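Local coordinates for protein polysaccharide deacetylase (Streptococcus pyogenes, PDB 6DQ3) that removes N-acetyl groups from the cell-wall linkage unit of streptococcal rhamnopolysaccharides, as a zinc-containing hydrolase of the carbohydrate esterase 4 family, at residues A[56-59]-A[60-64]; A[109-112]-A[113-116]; A[142-145]-A[146-149]; A[154-157]-A[158-162]. All coordinates share one frame; numbering follows the deposited sequence.

Contact 1 (A[56-59]-A[60-64]); sequences EVYR and ALSNN
In the closing turns of helix 54-63, the crossover helix of a beta-alpha-beta unit between strands 50-51 and 71-77, the side chains of Y58 and V57 meet those of S62 and L61 one turn later. The carbonyl of Y58 is gripped twice by a single residue: S62 N donates to Y58 O at 2.8 Å, the ordinary helical bond, and S62 OG donates to Y58 O at 2.9 Å. The two donors come from opposite faces of the carbonyl plane, and the hydroxyl stands 38° out of it, so it uses no lone-pair direction. With chi1 at -67°, S62 OG lies beside its own backbone N, which turns it back along the helix to the preceding turn. The same oxygen sits 3.3 Å above one face of the Y58 ring, displaced toward the rim, where its nearest ring atom is Y58 CE1. This is a polar atom resting on an aromatic face, with its proton already committed to the backbone.

V57 and L61 point the same way alongside each other, with V57 CG1 and L61 CD1 3.8 Å apart; they lie on the buried flank, where V57 reaches L192 of strand 192-198 while A60 and L61 reach I9 of strand 8-14. E56, at the other end of the contact, is held through its carboxylate by K97 and Y50. N64, with positive phi, is the first residue past the helix. A water donates to S62 OG at 2.7 Å and makes a weak contact with Y58 OH at 3.4 Å.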
ATOM      1  N   GLU A  56       8.775  -9.389   2.290  1.00 29.38           N
ATOM      2  CA  GLU A  56      10.144  -9.089   1.893  1.00 30.94           C
ATOM      3  C   GLU A  56      10.604  -7.755   2.466  1.00 29.98           C
ATOM      4  O   GLU A  56      11.766  -7.612   2.865  1.00 34.16           O
ATOM      5  CB  GLU A  56      10.245  -9.101   0.370  1.00 28.36           C
ATOM      6  CG  GLU A  56      10.137 -10.501  -0.225  1.00 31.28           C
ATOM      7  CD  GLU A  56      10.079 -10.494  -1.744  1.00 33.13           C
ATOM      8  OE1 GLU A  56       9.404  -9.611  -2.312  1.00 33.55           O
ATOM      9  OE2 GLU A  56      10.706 -11.374  -2.365  1.00 34.68           O
ATOM     10  N   VAL A  57       9.706  -6.773   2.527  1.00 31.63           N
ATOM     11  CA  VAL A  57      10.050  -5.498   3.154  1.00 26.73           C
ATOM     12  C   VAL A  57      10.442  -5.718   4.610  1.00 29.40           C
ATOM     13  O   VAL A  57      11.452  -5.185   5.089  1.00 29.51           O
ATOM     14  CB  VAL A  57       8.879  -4.507   3.029  1.00 29.17           C
ATOM     15  CG1 VAL A  57       9.155  -3.264   3.850  1.00 27.37           C
ATOM     16  CG2 VAL A  57       8.632  -4.161   1.565  1.00 25.98           C
ATOM     17  N   TYR A  58       9.643  -6.501   5.336  1.00 28.48           N
ATOM     18  CA  TYR A  58       9.942  -6.762   6.743  1.00 31.42           C
ATOM     19  C   TYR A  58      11.286  -7.458   6.896  1.00 29.49           C
ATOM     20  O   TYR A  58      12.110  -7.067   7.733  1.00 26.63           O
ATOM     21  CB  TYR A  58       8.837  -7.608   7.371  1.00 30.89           C
ATOM     22  CG  TYR A  58       9.078  -7.926   8.832  1.00 33.65           C
ATOM     23  CD1 TYR A  58       9.064  -6.921   9.791  1.00 35.00           C
ATOM     24  CD2 TYR A  58       9.313  -9.230   9.253  1.00 38.71           C
ATOM     25  CE1 TYR A  58       9.287  -7.201  11.131  1.00 39.20           C
ATOM     26  CE2 TYR A  58       9.534  -9.520  10.599  1.00 41.37           C
ATOM     27  CZ  TYR A  58       9.517  -8.500  11.529  1.00 42.38           C
ATOM     28  OH  TYR A  58       9.732  -8.776  12.862  1.00 42.37           O
ATOM     29  N   ARG A  59      11.517  -8.514   6.113  1.00 30.75           N
ATOM     30  CA  ARG A  59      12.798  -9.205   6.177  1.00 36.33           C
ATOM     31  C   ARG A  59      13.943  -8.245   5.884  1.00 37.85           C
ATOM     32  O   ARG A  59      14.958  -8.232   6.592  1.00 34.89           O
ATOM     33  CB  ARG A  59      12.819 -10.377   5.195  1.00 39.34           C
ATOM     34  CG  ARG A  59      12.311 -11.682   5.782  1.00 43.07           C
ATOM     35  CD  ARG A  59      12.768 -12.877   4.961  1.00 47.73           C
ATOM     36  NE  ARG A  59      12.146 -12.926   3.640  1.00 51.36           N
ATOM     37  CZ  ARG A  59      10.959 -13.471   3.389  1.00 52.76           C
ATOM     38  NH1 ARG A  59      10.251 -14.010   4.373  1.00 53.98           N
ATOM     39  NH2 ARG A  59      10.479 -13.471   2.154  1.00 52.19           N
ATOM     40  N   ALA A  60      13.792  -7.422   4.845  1.00 32.26           N
ATOM     41  CA  ALA A  60      14.876  -6.534   4.443  1.00 33.55           C
ATOM     42  C   ALA A  60      15.201  -5.534   5.544  1.00 30.62           C
ATOM     43  O   ALA A  60      16.373  -5.311   5.870  1.00 34.23           O
ATOM     44  CB  ALA A  60      14.510  -5.804   3.152  1.00 31.69           C
ATOM     45  N   LEU A  61      14.174  -4.903   6.117  1.00 28.74           N
ATOM     46  CA  LEU A  61      14.409  -3.903   7.152  1.00 34.81           C
ATOM     47  C   LEU A  61      14.883  -4.539   8.451  1.00 33.68           C
ATOM     48  O   LEU A  61      15.683  -3.935   9.175  1.00 33.17           O
ATOM     49  CB  LEU A  61      13.135  -3.089   7.378  1.00 29.50           C
ATOM     50  CG  LEU A  61      12.734  -2.187   6.208  1.00 30.65           C
ATOM     51  CD1 LEU A  61      11.357  -1.580   6.416  1.00 32.02           C
ATOM     52  CD2 LEU A  61      13.772  -1.086   5.997  1.00 34.69           C
ATOM     53  N   SER A  62      14.418  -5.754   8.753  1.00 35.33           N
ATOM     54  CA  SER A  62      14.784  -6.417   9.998  1.00 37.33           C
ATOM     55  C   SER A  62      16.204  -6.965   9.958  1.00 38.84           C
ATOM     56  O   SER A  62      16.900  -6.965  10.978  1.00 31.41           O
ATOM     57  CB  SER A  62      13.811  -7.558  10.295  1.00 34.44           C
ATOM     58  OG  SER A  62      12.513  -7.086  10.591  1.00 39.49           O
ATOM     59  N   ASN A  63      16.635  -7.480   8.806  1.00 36.08           N
ATOM     60  CA  ASN A  63      17.971  -8.041   8.660  1.00 38.42           C
ATOM     61  C   ASN A  63      18.947  -7.062   8.021  1.00 34.66           C
ATOM     62  O   ASN A  63      20.145  -7.357   7.950  1.00 36.49           O
ATOM     63  CB  ASN A  63      17.914  -9.329   7.825  1.00 41.95           C
ATOM     64  CG  ASN A  63      16.999 -10.379   8.430  1.00 41.31           C
ATOM     65  OD1 ASN A  63      16.927 -10.533   9.648  1.00 40.91           O
ATOM     66  ND2 ASN A  63      16.287 -11.104   7.573  1.00 42.89           N
ATOM     67  N   ASN A  64      18.450  -5.921   7.543  1.00 31.52           N
ATOM     68  CA  ASN A  64      19.263  -4.881   6.912  1.00 34.12           C
ATOM     69  C   ASN A  64      19.996  -5.402   5.677  1.00 35.39           C
ATOM     70  O   ASN A  64      21.215  -5.268   5.544  1.00 40.08           O
ATOM     71  CB  ASN A  64      20.255  -4.277   7.906  1.00 32.92           C
ATOM     72  CG  ASN A  64      20.710  -2.896   7.494  1.00 33.87           C
ATOM     73  OD1 ASN A  64      19.887  -2.010   7.251  1.00 34.83           O
ATOM     74  ND2 ASN A  64      22.021  -2.706   7.387  1.00 40.92           N
TER
HETATM   75  O   HOH W   1      12.291  -6.627  13.244  1.00 41.34           O

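Contact 2 (A[109-112]-A[113-116]); sequences MGSA and ANLT
With chi1 at 172°, S111 turns its OG beside its own carbonyl carbon, while N114 places CG beside its backbone N (chi1 -62°); together these torsions bring hydroxyl and amide across the ends of a type I beta turn running from S111 to N114. S111 OG donates to N114 OD1 over a short 2.6 Å, and the approach is in the plane of the amide, on a lone pair, with a C=O...donor angle of 140°. The turn's own bond, from N114 N to S111 O at 3.2 Å, is less well directed, since the donor stands far above the carbonyl plane. S111 OG also receives a weak bond from A113 N at 3.4 Å, so the serine side chain ties both the middle and the end of the turn.

The turn follows the Schellman motif at G110 that ends helix 104-108, and leads to T116, the N-cap of helix 117-124. N114 is buried: its ND2 donates to S79 O and, weakly, to the carbonyl of D78, a zinc ligand, so the asparagine reaches the backbone beside the metal site with its side chain about 9 Å from a zinc ion. Backbone bonds of A113 with I81 and of L115 with S79 tie the turn to residues just beyond D78. One water lies 2.7 Å from S111 O and also near L115 O. Another lies 2.7 Å from N114 O and near A112 O.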
ATOM      1  N   MET A 109     -19.618  -5.364   3.160  1.00 28.77           N
ATOM      2  CA  MET A 109     -20.923  -4.800   2.844  1.00 28.48           C
ATOM      3  C   MET A 109     -21.271  -4.906   1.364  1.00 34.06           C
ATOM      4  O   MET A 109     -22.371  -4.505   0.969  1.00 35.80           O
ATOM      5  CB  MET A 109     -20.978  -3.330   3.274  1.00 29.71           C
ATOM      6  CG  MET A 109     -21.093  -3.121   4.774  1.00 32.85           C
ATOM      7  SD  MET A 109     -22.451  -4.047   5.536  1.00 34.97           S
ATOM      8  CE  MET A 109     -23.857  -3.370   4.656  1.00 33.73           C
ATOM      9  N   GLY A 110     -20.365  -5.421   0.541  1.00 35.58           N
ATOM     10  CA  GLY A 110     -20.648  -5.585  -0.870  1.00 35.88           C
ATOM     11  C   GLY A 110     -20.570  -4.319  -1.689  1.00 34.65           C
ATOM     12  O   GLY A 110     -21.261  -4.210  -2.707  1.00 34.74           O
ATOM     13  N   SER A 111     -19.733  -3.367  -1.288  1.00 34.63           N
ATOM     14  CA  SER A 111     -19.604  -2.112  -2.017  1.00 34.00           C
ATOM     15  C   SER A 111     -19.103  -2.363  -3.433  1.00 31.57           C
ATOM     16  O   SER A 111     -18.039  -2.956  -3.625  1.00 30.91           O
ATOM     17  CB  SER A 111     -18.648  -1.179  -1.277  1.00 34.57           C
ATOM     18  OG  SER A 111     -18.360  -0.027  -2.053  1.00 30.56           O
ATOM     19  N   ALA A 112     -19.870  -1.897  -4.424  1.00 29.62           N
ATOM     20  CA  ALA A 112     -19.460  -2.022  -5.815  1.00 31.53           C
ATOM     21  C   ALA A 112     -18.244  -1.172  -6.139  1.00 33.84           C
ATOM     22  O   ALA A 112     -17.512  -1.501  -7.076  1.00 32.13           O
ATOM     23  CB  ALA A 112     -20.619  -1.643  -6.737  1.00 33.80           C
ATOM     24  N   ALA A 113     -18.011  -0.099  -5.389  1.00 30.88           N
ATOM     25  CA  ALA A 113     -16.837   0.735  -5.591  1.00 30.75           C
ATOM     26  C   ALA A 113     -15.558   0.107  -5.056  1.00 32.24           C
ATOM     27  O   ALA A 113     -14.493   0.718  -5.197  1.00 31.28           O
ATOM     28  CB  ALA A 113     -17.050   2.099  -4.925  1.00 33.47           C
ATOM     29  N   ASN A 114     -15.614  -1.087  -4.468  1.00 30.27           N
ATOM     30  CA  ASN A 114     -14.454  -1.643  -3.789  1.00 27.72           C
ATOM     31  C   ASN A 114     -14.214  -3.097  -4.171  1.00 32.16           C
ATOM     32  O   ASN A 114     -15.091  -3.784  -4.699  1.00 32.95           O
ATOM     33  CB  ASN A 114     -14.611  -1.529  -2.269  1.00 27.88           C
ATOM     34  CG  ASN A 114     -14.717  -0.094  -1.808  1.00 30.75           C
ATOM     35  OD1 ASN A 114     -15.811   0.473  -1.738  1.00 31.28           O
ATOM     36  ND2 ASN A 114     -13.574   0.511  -1.507  1.00 31.46           N
ATOM     37  N   LEU A 115     -12.989  -3.545  -3.898  1.00 30.82           N
ATOM     38  CA  LEU A 115     -12.576  -4.897  -4.237  1.00 31.06           C
ATOM     39  C   LEU A 115     -13.457  -5.922  -3.537  1.00 32.88           C
ATOM     40  O   LEU A 115     -13.927  -5.712  -2.417  1.00 32.21           O
ATOM     41  CB  LEU A 115     -11.119  -5.121  -3.835  1.00 29.48           C
ATOM     42  CG  LEU A 115     -10.078  -4.188  -4.447  1.00 28.76           C
ATOM     43  CD1 LEU A 115      -8.701  -4.482  -3.864  1.00 28.05           C
ATOM     44  CD2 LEU A 115     -10.037  -4.321  -5.954  1.00 28.06           C
ATOM     45  N   THR A 116     -13.673  -7.044  -4.212  1.00 34.71           N
ATOM     46  CA  THR A 116     -14.400  -8.171  -3.652  1.00 34.35           C
ATOM     47  C   THR A 116     -13.415  -9.251  -3.207  1.00 35.03           C
ATOM     48  O   THR A 116     -12.254  -9.273  -3.622  1.00 36.11           O
ATOM     49  CB  THR A 116     -15.369  -8.762  -4.675  1.00 33.65           C
ATOM     50  OG1 THR A 116     -14.616  -9.488  -5.653  1.00 31.99           O
ATOM     51  CG2 THR A 116     -16.183  -7.677  -5.359  1.00 34.53           C
TER
HETATM   52  O   HOH W   2     -16.800  -4.993  -2.307  1.00 29.72           O
HETATM   53  O   HOH W   3     -16.973  -4.294  -6.598  1.00 33.92           O

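Contact 3 (A[142-145]-A[146-149]); sequences QASP and DVQT
The flat carbonyl group of P145 is approached from both faces by one residue, T149: T149 N donates to P145 O at 3.0 Å from one side of the plane, and T149 OG1 donates to P145 O at 2.8 Å from the other. Neither donor lies in the plane, the hydroxyl being tilted 33° from it. T149 OG1 stays beside its own backbone N, and this orientation folds the hydroxyl back onto the preceding turn. A second flat group, the Q148 amide, has a partner at each end. Its NE2 gives a weak bond to A143 O at 3.4 Å; the bond of its OE1 with T181 OG1 on helix 179-187 is the stronger hold on the amide, and the weak NE2 bond would add to it.

These residues make up the capped first turn of helix 145-162. S144 is the N-cap, and its OG accepts from V147 N at 3.3 Å. The capping oxygen is brought there by a chi1 of 67°, which wedges it between the serine's backbone N and carbonyl carbon, and it also lies close to V147 CG2. P145 follows in the first turn, a position where the missing amide proton of proline costs no helical bond. The first regular helical bond runs nearly straight, from Q148 N to S144 O at 2.9 Å, with an angle of 174° at the hydrogen.

Under the cap, A143 CB touches V147 CG1 at 3.8 Å and the aliphatic Q148 CG at 3.8 Å. The buried Q148 side chain also packs against L140, T180 and I184, about 7 Å from a bound zinc ion.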
ATOM      1  N   GLN A 142      -8.518   9.621  16.814  1.00 33.99           N
ATOM      2  CA  GLN A 142      -9.672  10.120  17.540  1.00 36.53           C
ATOM      3  C   GLN A 142     -10.527   8.995  18.106  1.00 30.63           C
ATOM      4  O   GLN A 142     -11.654   9.246  18.544  1.00 33.71           O
ATOM      5  CB  GLN A 142     -10.499  11.030  16.630  1.00 44.81           C
ATOM      6  CG  GLN A 142      -9.752  12.291  16.192  1.00 51.20           C
ATOM      7  CD  GLN A 142      -9.138  13.060  17.357  1.00 60.40           C
ATOM      8  OE1 GLN A 142      -9.691  13.096  18.457  1.00 61.63           O
ATOM      9  NE2 GLN A 142      -7.985  13.675  17.116  1.00 60.80           N
ATOM     10  N   ALA A 143     -10.018   7.767  18.116  1.00 29.86           N
ATOM     11  CA  ALA A 143     -10.725   6.633  18.687  1.00 29.36           C
ATOM     12  C   ALA A 143     -10.088   6.228  20.011  1.00 31.27           C
ATOM     13  O   ALA A 143      -8.882   6.394  20.215  1.00 28.28           O
ATOM     14  CB  ALA A 143     -10.728   5.440  17.726  1.00 32.99           C
ATOM     15  N   SER A 144     -10.919   5.714  20.916  1.00 31.28           N
ATOM     16  CA  SER A 144     -10.435   5.180  22.178  1.00 31.91           C
ATOM     17  C   SER A 144      -9.536   3.972  21.925  1.00 36.09           C
ATOM     18  O   SER A 144      -9.569   3.378  20.844  1.00 31.68           O
ATOM     19  CB  SER A 144     -11.608   4.763  23.055  1.00 33.25           C
ATOM     20  OG  SER A 144     -12.279   3.653  22.481  1.00 35.47           O
ATOM     21  N   PRO A 145      -8.738   3.574  22.924  1.00 31.33           N
ATOM     22  CA  PRO A 145      -7.912   2.366  22.740  1.00 32.19           C
ATOM     23  C   PRO A 145      -8.718   1.130  22.382  1.00 31.00           C
ATOM     24  O   PRO A 145      -8.292   0.347  21.526  1.00 31.32           O
ATOM     25  CB  PRO A 145      -7.208   2.214  24.097  1.00 34.02           C
ATOM     26  CG  PRO A 145      -7.128   3.623  24.630  1.00 36.16           C
ATOM     27  CD  PRO A 145      -8.410   4.293  24.174  1.00 35.84           C
ATOM     28  N   ASP A 146      -9.877   0.928  23.013  1.00 33.42           N
ATOM     29  CA  ASP A 146     -10.688  -0.244  22.694  1.00 33.26           C
ATOM     30  C   ASP A 146     -11.163  -0.211  21.243  1.00 34.87           C
ATOM     31  O   ASP A 146     -11.227  -1.254  20.581  1.00 32.39           O
ATOM     32  CB  ASP A 146     -11.886  -0.340  23.637  1.00 35.19           C
ATOM     33  CG  ASP A 146     -11.502  -0.794  25.024  1.00 43.06           C
ATOM     34  OD1 ASP A 146     -10.337  -1.197  25.227  1.00 42.80           O
ATOM     35  OD2 ASP A 146     -12.371  -0.751  25.916  1.00 45.84           O
ATOM     36  N   VAL A 147     -11.510   0.975  20.733  1.00 32.10           N
ATOM     37  CA  VAL A 147     -12.019   1.066  19.368  1.00 30.96           C
ATOM     38  C   VAL A 147     -10.887   0.893  18.361  1.00 28.52           C
ATOM     39  O   VAL A 147     -11.051   0.225  17.332  1.00 31.04           O
ATOM     40  CB  VAL A 147     -12.771   2.393  19.160  1.00 31.17           C
ATOM     41  CG1 VAL A 147     -13.154   2.561  17.699  1.00 28.39           C
ATOM     42  CG2 VAL A 147     -14.014   2.444  20.043  1.00 31.23           C
ATOM     43  N   GLN A 148      -9.722   1.491  18.634  1.00 29.37           N
ATOM     44  CA  GLN A 148      -8.570   1.263  17.769  1.00 29.77           C
ATOM     45  C   GLN A 148      -8.238  -0.220  17.695  1.00 29.91           C
ATOM     46  O   GLN A 148      -7.915  -0.740  16.618  1.00 31.37           O
ATOM     47  CB  GLN A 148      -7.353   2.042  18.266  1.00 33.77           C
ATOM     48  CG  GLN A 148      -7.464   3.545  18.180  1.00 32.99           C
ATOM     49  CD  GLN A 148      -6.110   4.221  18.259  1.00 36.00           C
ATOM     50  OE1 GLN A 148      -5.221   3.949  17.452  1.00 36.46           O
ATOM     51  NE2 GLN A 148      -5.942   5.100  19.240  1.00 30.86           N
ATOM     52  N   THR A 149      -8.306  -0.920  18.828  1.00 27.64           N
ATOM     53  CA  THR A 149      -8.046  -2.354  18.825  1.00 32.02           C
ATOM     54  C   THR A 149      -9.043  -3.078  17.923  1.00 33.03           C
ATOM     55  O   THR A 149      -8.652  -3.872  17.060  1.00 30.97           O
ATOM     56  CB  THR A 149      -8.094  -2.895  20.255  1.00 31.25           C
ATOM     57  OG1 THR A 149      -7.172  -2.170  21.082  1.00 31.77           O
ATOM     58  CG2 THR A 149      -7.728  -4.368  20.286  1.00 33.96           C
TER

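Contact 4 (A[154-157]-A[158-162]); sequences DSKD and YLDKQ
K156 and D160, one turn apart on helix 145-162, form a salt bridge in which K156 NZ donates to D160 OD2 at 2.8 Å, using the syn lone pair of that oxygen. The two side chains cross obliquely. The lysine runs extended until its last torsion, where chi4 of 57° turns the ammonium to the syn side of D160 OD2. Its chain passes alongside the carboxylate, K156 CG being 3.3 Å from D160 OD2.

Further direct partners hold both ends. K156 NZ is bonded to T167 O and N166 OD1 as well, so three acceptors surround the ammonium, and D160 OD1 is bonded to T167 OG1. A water donates to D160 OD2 at 2.6 Å and to D157 OD1 at 2.7 Å, bridging two carboxylates whose oxygens D157 OD1 and D160 OD2 are 4.7 Å apart; the water and the two lysines probably ease that like-charge approach, since D157 OD2 has its own salt bridge with K153. Beneath these side chains the helix is regular, with D160 N donating to K156 O at 2.8 Å and an N-H...O angle of 165°; the donor also approaches nearly along the carbonyl bond.

Y158, on another side of the helix, has CG anti to its backbone N (chi1 179°) and carries its ring away from the preceding turn, and Q162 CG sits 3.8 Å above the ring centre.

S155 OG is bonded to D132 at the end of strand 128-132, L159 packs on T167, and the Y158 ring lies against T104, T107 and E108 of helix 104-108 and L117 of helix 117-124.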
ATOM      1  N   ASP A 154     -10.281  -6.659  14.098  1.00 30.04           N
ATOM      2  CA  ASP A 154     -11.365  -7.349  13.408  1.00 30.34           C
ATOM      3  C   ASP A 154     -11.120  -7.400  11.906  1.00 30.55           C
ATOM      4  O   ASP A 154     -11.532  -8.358  11.242  1.00 32.56           O
ATOM      5  CB  ASP A 154     -12.702  -6.661  13.691  1.00 37.39           C
ATOM      6  CG  ASP A 154     -13.221  -6.924  15.093  1.00 39.05           C
ATOM      7  OD1 ASP A 154     -12.587  -7.691  15.850  1.00 40.82           O
ATOM      8  OD2 ASP A 154     -14.278  -6.354  15.433  1.00 43.11           O
ATOM      9  N   SER A 155     -10.475  -6.371  11.356  1.00 28.47           N
ATOM     10  CA  SER A 155     -10.169  -6.352   9.931  1.00 32.36           C
ATOM     11  C   SER A 155      -9.059  -7.339   9.594  1.00 32.30           C
ATOM     12  O   SER A 155      -9.126  -8.025   8.570  1.00 29.46           O
ATOM     13  CB  SER A 155      -9.781  -4.937   9.511  1.00 30.04           C
ATOM     14  OG  SER A 155      -8.789  -4.410  10.375  1.00 32.71           O
ATOM     15  N   LYS A 156      -8.033  -7.429  10.446  1.00 28.03           N
ATOM     16  CA  LYS A 156      -6.995  -8.435  10.251  1.00 29.05           C
ATOM     17  C   LYS A 156      -7.583  -9.837  10.320  1.00 30.04           C
ATOM     18  O   LYS A 156      -7.263 -10.701   9.496  1.00 32.12           O
ATOM     19  CB  LYS A 156      -5.891  -8.269  11.298  1.00 29.12           C
ATOM     20  CG  LYS A 156      -4.917  -9.450  11.359  1.00 31.78           C
ATOM     21  CD  LYS A 156      -3.666  -9.108  12.159  1.00 32.82           C
ATOM     22  CE  LYS A 156      -2.890 -10.353  12.578  1.00 36.29           C
ATOM     23  NZ  LYS A 156      -2.494 -11.216  11.436  1.00 36.49           N
ATOM     24  N   ASP A 157      -8.440 -10.088  11.313  1.00 31.44           N
ATOM     25  CA  ASP A 157      -9.057 -11.405  11.424  1.00 35.25           C
ATOM     26  C   ASP A 157      -9.882 -11.729  10.185  1.00 31.34           C
ATOM     27  O   ASP A 157      -9.947 -12.890   9.768  1.00 33.54           O
ATOM     28  CB  ASP A 157      -9.927 -11.483  12.677  1.00 36.88           C
ATOM     29  CG  ASP A 157      -9.113 -11.429  13.956  1.00 41.89           C
ATOM     30  OD1 ASP A 157      -7.899 -11.718  13.905  1.00 40.71           O
ATOM     31  OD2 ASP A 157      -9.688 -11.097  15.013  1.00 41.47           O
ATOM     32  N   TYR A 158     -10.511 -10.716   9.587  1.00 33.07           N
ATOM     33  CA  TYR A 158     -11.305 -10.921   8.380  1.00 32.69           C
ATOM     34  C   TYR A 158     -10.418 -11.309   7.202  1.00 32.24           C
ATOM     35  O   TYR A 158     -10.673 -12.310   6.526  1.00 29.75           O
ATOM     36  CB  TYR A 158     -12.101  -9.647   8.083  1.00 29.84           C
ATOM     37  CG  TYR A 158     -12.967  -9.686   6.842  1.00 33.03           C
ATOM     38  CD1 TYR A 158     -14.269 -10.173   6.889  1.00 34.52           C
ATOM     39  CD2 TYR A 158     -12.489  -9.211   5.632  1.00 28.64           C
ATOM     40  CE1 TYR A 158     -15.067 -10.200   5.747  1.00 36.19           C
ATOM     41  CE2 TYR A 158     -13.277  -9.232   4.489  1.00 29.65           C
ATOM     42  CZ  TYR A 158     -14.560  -9.725   4.550  1.00 33.16           C
ATOM     43  OH  TYR A 158     -15.333  -9.738   3.405  1.00 37.12           O
ATOM     44  N   LEU A 159      -9.365 -10.533   6.944  1.00 31.87           N
ATOM     45  CA  LEU A 159      -8.462 -10.867   5.849  1.00 26.76           C
ATOM     46  C   LEU A 159      -7.782 -12.211   6.084  1.00 31.43           C
ATOM     47  O   LEU A 159      -7.669 -13.029   5.162  1.00 33.15           O
ATOM     48  CB  LEU A 159      -7.418  -9.763   5.676  1.00 31.48           C
ATOM     49  CG  LEU A 159      -7.968  -8.389   5.299  1.00 31.50           C
ATOM     50  CD1 LEU A 159      -6.935  -7.308   5.559  1.00 33.20           C
ATOM     51  CD2 LEU A 159      -8.403  -8.371   3.843  1.00 32.13           C
ATOM     52  N   ASP A 160      -7.327 -12.458   7.318  1.00 29.24           N
ATOM     53  CA  ASP A 160      -6.650 -13.712   7.624  1.00 28.91           C
ATOM     54  C   ASP A 160      -7.542 -14.911   7.349  1.00 30.50           C
ATOM     55  O   ASP A 160      -7.091 -15.914   6.785  1.00 31.59           O
ATOM     56  CB  ASP A 160      -6.208 -13.741   9.088  1.00 30.56           C
ATOM     57  CG  ASP A 160      -5.103 -12.760   9.383  1.00 34.36           C
ATOM     58  OD1 ASP A 160      -4.657 -12.070   8.446  1.00 34.31           O
ATOM     59  OD2 ASP A 160      -4.674 -12.681  10.557  1.00 35.31           O
ATOM     60  N   LYS A 161      -8.807 -14.837   7.759  1.00 34.50           N
ATOM     61  CA  LYS A 161      -9.709 -15.962   7.563  1.00 35.90           C
ATOM     62  C   LYS A 161     -10.171 -16.049   6.112  1.00 37.55           C
ATOM     63  O   LYS A 161     -10.057 -17.105   5.483  1.00 38.86           O
ATOM     64  CB  LYS A 161     -10.904 -15.839   8.507  1.00 39.77           C
ATOM     65  CG  LYS A 161     -11.873 -17.006   8.436  1.00 47.84           C
ATOM     66  CD  LYS A 161     -13.037 -16.819   9.405  1.00 54.04           C
ATOM     67  CE  LYS A 161     -14.008 -17.990   9.343  1.00 60.12           C
ATOM     68  NZ  LYS A 161     -15.127 -17.847  10.319  1.00 63.63           N
ATOM     69  N   GLN A 162     -10.673 -14.943   5.558  1.00 40.47           N
ATOM     70  CA  GLN A 162     -11.298 -15.003   4.239  1.00 38.02           C
ATOM     71  C   GLN A 162     -10.278 -15.219   3.128  1.00 38.62           C
ATOM     72  O   GLN A 162     -10.600 -15.843   2.111  1.00 40.69           O
ATOM     73  CB  GLN A 162     -12.093 -13.726   3.972  1.00 35.80           C
ATOM     74  CG  GLN A 162     -13.223 -13.473   4.950  1.00 36.76           C
ATOM     75  CD  GLN A 162     -14.198 -14.627   5.026  1.00 41.44           C
ATOM     76  OE1 GLN A 162     -14.451 -15.307   4.032  1.00 42.13           O
ATOM     77  NE2 GLN A 162     -14.742 -14.865   6.214  1.00 42.33           N
TER
HETATM   78  O   HOH W   4      -6.100 -13.314  12.653  1.00 42.87           O

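Overall arrangement
Contacts 3 and 4 share helix 145-162: the first caps its exposed start, the second lies on its last turns, their centres 18 Å apart. Contact 3 is the surface one; contacts 1, 2 and 4 are each partly buried. Contacts 1 and 3 both have a hydroxyl doubling a helical bond to the residue four back, whereas contact 4 depends on charge and contact 2 on a serine-asparagine bond in a turn. Contacts 2 and 4 come within about 6 Å, both packing against helix 104-108. Contact 1 is on the opposite side of the chain centre from contact 2, 33 Å between their centres.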